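Local coordinates for voltage-sensor containing phosphatase (PDB 3V0D), which probably dephosphorylates phosphoinositide lipids under the control of a voltage sensor, through a PTEN-like phosphatase domain joined to a C2 domain, at residues A[234-246]-A[254-266]. The protein carries 1 engineered substitution. Residues are numbered along the deposited sequence; the frame is centred on the assembly and turned at random.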
loop_
_atom_site.group_PDB
_atom_site.type_symbol
_atom_site.label_atom_id
_atom_site.label_comp_id
_atom_site.label_asym_id
_atom_site.label_seq_id
_atom_site.Cartn_x
_atom_site.Cartn_y
_atom_site.Cartn_z
ATOM N N VAL A 234 2.604 14.906 -11.890
ATOM C CA VAL A 234 2.000 16.230 -11.935
ATOM C C VAL A 234 2.968 17.330 -11.483
ATOM O O VAL A 234 2.706 18.494 -11.765
ATOM C CB VAL A 234 0.627 16.328 -11.230
ATOM C CG1 VAL A 234 -0.364 15.350 -11.867
ATOM C CG2 VAL A 234 0.755 16.067 -9.750
ATOM N N LEU A 235 4.073 16.989 -10.812
ATOM C CA LEU A 235 5.100 17.987 -10.468
ATOM C C LEU A 235 6.419 17.266 -10.239
ATOM O O LEU A 235 6.443 16.152 -9.671
ATOM C CB LEU A 235 4.734 18.770 -9.202
ATOM C CG LEU A 235 5.572 20.017 -8.924
ATOM C CD1 LEU A 235 5.347 21.088 -9.993
ATOM C CD2 LEU A 235 5.287 20.574 -7.555
ATOM N N LEU A 236 7.501 17.909 -10.661
ATOM C CA LEU A 236 8.843 17.464 -10.343
ATOM C C LEU A 236 9.613 18.666 -9.806
ATOM O O LEU A 236 9.630 19.746 -10.432
ATOM C CB LEU A 236 9.536 16.900 -11.580
ATOM C CG LEU A 236 10.951 16.355 -11.358
ATOM C CD1 LEU A 236 11.001 15.206 -10.337
ATOM C CD2 LEU A 236 11.532 15.913 -12.704
ATOM N N CYS A 237 10.254 18.479 -8.652
ATOM C CA CYS A 237 11.092 19.499 -8.021
ATOM C C CYS A 237 12.506 18.956 -7.892
ATOM O O CYS A 237 12.691 17.845 -7.413
ATOM C CB CYS A 237 10.600 19.814 -6.612
ATOM S SG CYS A 237 8.869 20.382 -6.531
ATOM N N LYS A 238 13.496 19.741 -8.299
ATOM C CA LYS A 238 14.906 19.333 -8.175
ATOM C C LYS A 238 15.558 20.355 -7.262
ATOM O O LYS A 238 15.640 21.539 -7.588
ATOM C CB LYS A 238 15.604 19.238 -9.540
ATOM C CG LYS A 238 14.829 18.409 -10.553
ATOM C CD LYS A 238 15.555 18.307 -11.870
ATOM C CE LYS A 238 14.725 17.544 -12.872
ATOM N NZ LYS A 238 15.443 17.294 -14.140
ATOM N N PHE A 239 15.965 19.896 -6.085
ATOM C CA PHE A 239 16.241 20.825 -4.984
ATOM C C PHE A 239 17.467 21.708 -5.210
ATOM O O PHE A 239 17.389 22.918 -5.005
ATOM C CB PHE A 239 16.410 20.046 -3.673
ATOM C CG PHE A 239 15.154 19.371 -3.137
ATOM C CD1 PHE A 239 13.915 19.393 -3.803
ATOM C CD2 PHE A 239 15.250 18.690 -1.921
ATOM C CE1 PHE A 239 12.806 18.749 -3.247
ATOM C CE2 PHE A 239 14.168 18.033 -1.384
ATOM C CZ PHE A 239 12.941 18.064 -2.042
ATOM N N ALA A 240 18.599 21.121 -5.593
ATOM C CA ALA A 240 19.836 21.918 -5.706
ATOM C C ALA A 240 19.670 23.048 -6.711
ATOM O O ALA A 240 20.174 24.161 -6.516
ATOM C CB ALA A 240 21.009 21.036 -6.100
ATOM N N GLU A 241 18.989 22.737 -7.807
ATOM C CA GLU A 241 18.904 23.638 -8.948
ATOM C C GLU A 241 17.768 24.649 -8.838
ATOM O O GLU A 241 17.706 25.608 -9.625
ATOM C CB GLU A 241 18.798 22.863 -10.263
ATOM C CG GLU A 241 19.938 21.868 -10.482
ATOM C CD GLU A 241 19.694 20.472 -9.831
ATOM O OE1 GLU A 241 18.768 20.254 -8.984
ATOM O OE2 GLU A 241 20.482 19.563 -10.192
ATOM N N GLY A 242 16.838 24.429 -7.916
ATOM C CA GLY A 242 15.684 25.320 -7.824
ATOM C C GLY A 242 14.668 25.088 -8.927
ATOM O O GLY A 242 13.907 25.973 -9.246
ATOM N N TYR A 243 14.606 23.863 -9.457
ATOM C CA TYR A 243 13.630 23.524 -10.490
ATOM C C TYR A 243 12.290 23.310 -9.784
ATOM O O TYR A 243 12.125 22.356 -9.004
ATOM C CB TYR A 243 14.148 22.265 -11.160
ATOM C CG TYR A 243 13.388 21.648 -12.312
ATOM C CD1 TYR A 243 12.131 21.050 -12.134
ATOM C CD2 TYR A 243 13.989 21.520 -13.546
ATOM C CE1 TYR A 243 11.487 20.389 -13.184
ATOM C CE2 TYR A 243 13.358 20.876 -14.587
ATOM C CZ TYR A 243 12.112 20.300 -14.398
ATOM O OH TYR A 243 11.514 19.661 -15.469
ATOM N N ASN A 244 11.355 24.238 -10.014
ATOM C CA ASN A 244 10.067 24.283 -9.307
ATOM C C ASN A 244 10.205 24.300 -7.786
ATOM O O ASN A 244 9.306 23.824 -7.084
ATOM C CB ASN A 244 9.126 23.139 -9.718
ATOM C CG ASN A 244 8.621 23.260 -11.116
ATOM O OD1 ASN A 244 8.272 24.361 -11.586
ATOM N ND2 ASN A 244 8.533 22.122 -11.799
ATOM N N CYS A 245 11.269 24.906 -7.246
ATOM C CA CYS A 245 11.420 24.903 -5.794
ATOM C C CYS A 245 12.520 25.867 -5.376
ATOM O O CYS A 245 13.204 26.453 -6.208
ATOM C CB CYS A 245 11.723 23.476 -5.264
ATOM S SG CYS A 245 13.319 22.853 -5.781
ATOM N N ALA A 246 12.675 26.009 -4.065
ATOM C CA ALA A 246 13.771 26.777 -3.471
ATOM C C ALA A 246 14.196 26.100 -2.180
ATOM O O ALA A 246 13.424 26.018 -1.225
ATOM C CB ALA A 246 13.360 28.214 -3.217
ATOM N N ASP A 254 19.802 20.400 11.539
ATOM C CA ASP A 254 19.928 19.159 10.764
ATOM C C ASP A 254 18.689 18.905 9.898
ATOM O O ASP A 254 18.112 17.810 9.903
ATOM C CB ASP A 254 20.217 17.965 11.695
ATOM C CG ASP A 254 20.638 16.709 10.950
ATOM O OD1 ASP A 254 20.555 15.611 11.543
ATOM O OD2 ASP A 254 21.048 16.806 9.773
ATOM N N CYS A 255 18.307 19.923 9.128
ATOM C CA CYS A 255 17.054 19.854 8.365
ATOM C C CYS A 255 17.148 20.625 7.061
ATOM O O CYS A 255 17.955 21.558 6.895
ATOM C CB CYS A 255 15.827 20.269 9.145
ATOM S SG CYS A 255 15.853 21.989 9.489
ATOM N N VAL A 256 16.338 20.187 6.107
ATOM C CA VAL A 256 16.140 20.962 4.880
ATOM C C VAL A 256 14.674 21.342 4.787
ATOM O O VAL A 256 13.773 20.579 5.176
ATOM C CB VAL A 256 16.600 20.248 3.590
ATOM C CG1 VAL A 256 18.097 20.101 3.516
ATOM C CG2 VAL A 256 15.930 18.952 3.457
ATOM N N THR A 257 14.472 22.559 4.307
ATOM C CA THR A 257 13.171 23.092 4.028
ATOM C C THR A 257 13.172 23.551 2.559
ATOM O O THR A 257 14.094 24.232 2.132
ATOM C CB THR A 257 12.889 24.236 5.015
ATOM O OG1 THR A 257 13.216 23.808 6.350
ATOM C CG2 THR A 257 11.455 24.600 4.963
ATOM N N CYS A 258 12.146 23.195 1.813
ATOM C CA CYS A 258 12.087 23.525 0.414
ATOM C C CYS A 258 10.730 24.077 0.073
ATOM O O CYS A 258 9.723 23.407 0.282
ATOM C CB CYS A 258 12.457 22.264 -0.361
ATOM S SG CYS A 258 12.970 22.569 -1.977
ATOM N N GLU A 259 10.700 25.304 -0.441
ATOM C CA GLU A 259 9.488 25.842 -0.982
ATOM C C GLU A 259 9.180 25.115 -2.275
ATOM O O GLU A 259 10.064 24.979 -3.125
ATOM C CB GLU A 259 9.634 27.321 -1.243
ATOM C CG GLU A 259 8.389 27.914 -1.844
ATOM C CD GLU A 259 8.556 29.340 -2.266
ATOM O OE1 GLU A 259 9.582 29.967 -1.918
ATOM O OE2 GLU A 259 7.637 29.834 -2.947
ATOM N N VAL A 260 7.951 24.630 -2.408
ATOM C CA VAL A 260 7.511 23.933 -3.600
ATOM C C VAL A 260 6.718 24.927 -4.437
ATOM O O VAL A 260 5.753 25.521 -3.945
ATOM C CB VAL A 260 6.680 22.713 -3.201
ATOM C CG1 VAL A 260 6.041 22.051 -4.425
ATOM C CG2 VAL A 260 7.543 21.715 -2.419
ATOM N N LYS A 261 7.125 25.109 -5.693
ATOM C CA LYS A 261 6.500 26.081 -6.578
ATOM C C LYS A 261 5.711 25.381 -7.671
ATOM O O LYS A 261 6.077 24.284 -8.121
ATOM C CB LYS A 261 7.583 26.958 -7.212
ATOM C CG LYS A 261 8.435 27.715 -6.207
ATOM C CD LYS A 261 9.533 28.469 -6.955
ATOM C CE LYS A 261 10.458 29.186 -6.028
ATOM N NZ LYS A 261 11.506 29.900 -6.812
ATOM N N ASN A 262 4.638 26.050 -8.106
ATOM C CA ASN A 262 3.892 25.650 -9.294
ATOM C C ASN A 262 3.151 24.332 -9.141
ATOM O O ASN A 262 2.802 23.705 -10.130
ATOM C CB ASN A 262 4.792 25.624 -10.529
ATOM C CG ASN A 262 5.512 26.921 -10.727
ATOM O OD1 ASN A 262 4.912 27.986 -10.660
ATOM N ND2 ASN A 262 6.813 26.847 -10.950
ATOM N N CYS A 263 2.857 23.905 -7.911
ATOM C CA CYS A 263 2.089 22.668 -7.770
ATOM C C CYS A 263 0.684 22.862 -8.339
ATOM O O CYS A 263 0.012 23.828 -8.001
ATOM C CB CYS A 263 1.984 22.298 -6.305
ATOM S SG CYS A 263 1.274 20.658 -6.012
ATOM N N PRO A 264 0.210 21.915 -9.167
ATOM C CA PRO A 264 -1.183 21.995 -9.602
ATOM C C PRO A 264 -2.106 21.598 -8.455
ATOM O O PRO A 264 -1.670 21.061 -7.425
ATOM C CB PRO A 264 -1.248 20.948 -10.725
ATOM C CG PRO A 264 -0.235 19.942 -10.334
ATOM C CD PRO A 264 0.895 20.750 -9.742
ATOM N N VAL A 265 -3.391 21.892 -8.630
ATOM C CA VAL A 265 -4.391 21.414 -7.674
ATOM C C VAL A 265 -4.356 19.879 -7.585
ATOM O O VAL A 265 -4.365 19.190 -8.613
ATOM C CB VAL A 265 -5.792 21.907 -8.062
ATOM C CG1 VAL A 265 -6.826 21.379 -7.078
ATOM C CG2 VAL A 265 -5.853 23.448 -8.111
ATOM N N LEU A 266 -4.283 19.382 -6.354
ATOM C CA LEU A 266 -4.230 17.945 -6.042
ATOM C C LEU A 266 -5.532 17.559 -5.360
ATOM O O LEU A 266 -6.040 18.274 -4.503
ATOM C CB LEU A 266 -3.087 17.667 -5.059
ATOM C CG LEU A 266 -1.696 18.126 -5.497
ATOM C CD1 LEU A 266 -0.726 17.843 -4.379
ATOM C CD2 LEU A 266 -1.242 17.515 -6.813
HETATM O O HOH W 1 12.354 28.198 -9.121
#
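Asn244 and Asn262 meet through their side-chain amides, which cross nearly at a right angle (planes 81° apart). ND2 of Asn262 donates to OD1 of Asn244 at 3.0 Å, lying somewhat tilted from the carbonyl plane of the acceptor. The other end of the Asn244 amide is also held: its ND2 gives an almost straight bond (171°) to the backbone O of Leu236, so both ends fix the rotation of the group. The main-chain O of Asn244 accepts from N of Lys261 at 2.9 Å. The Lys261 side chain then runs extended along the neighbouring backbone: CB lies 3.6 Å from Asn244 O, CG rides near the same oxygen and Cys245 CA, CD passes 4.0 Å from Cys245 N, and CE approaches Cys245 O. At the tip, NZ donates to a water 3.0 Å away, which in turn donates to Gly242 O. These contacts sit where the chain changes sheets in the C2 beta sandwich: 232-238 edges the four-stranded sheet, and after the type II turn Gly242-Cys245 the chain enters 245-250 at the edge of the five-stranded one. There it pairs antiparallel with 255-260, Ala246 and Glu259 exchanging two backbone hydrogen bonds. Between the sheets, Leu235 swings CG anti to its own N (chi1 -168°), which carries CD2 to 3.5 Å from Val260 CG1; Cys237 SG touches the same methyl. Farther along, Val234 rests its CB against Pro264 CG at 3.8 Å and its CG2 against Leu266 CD2.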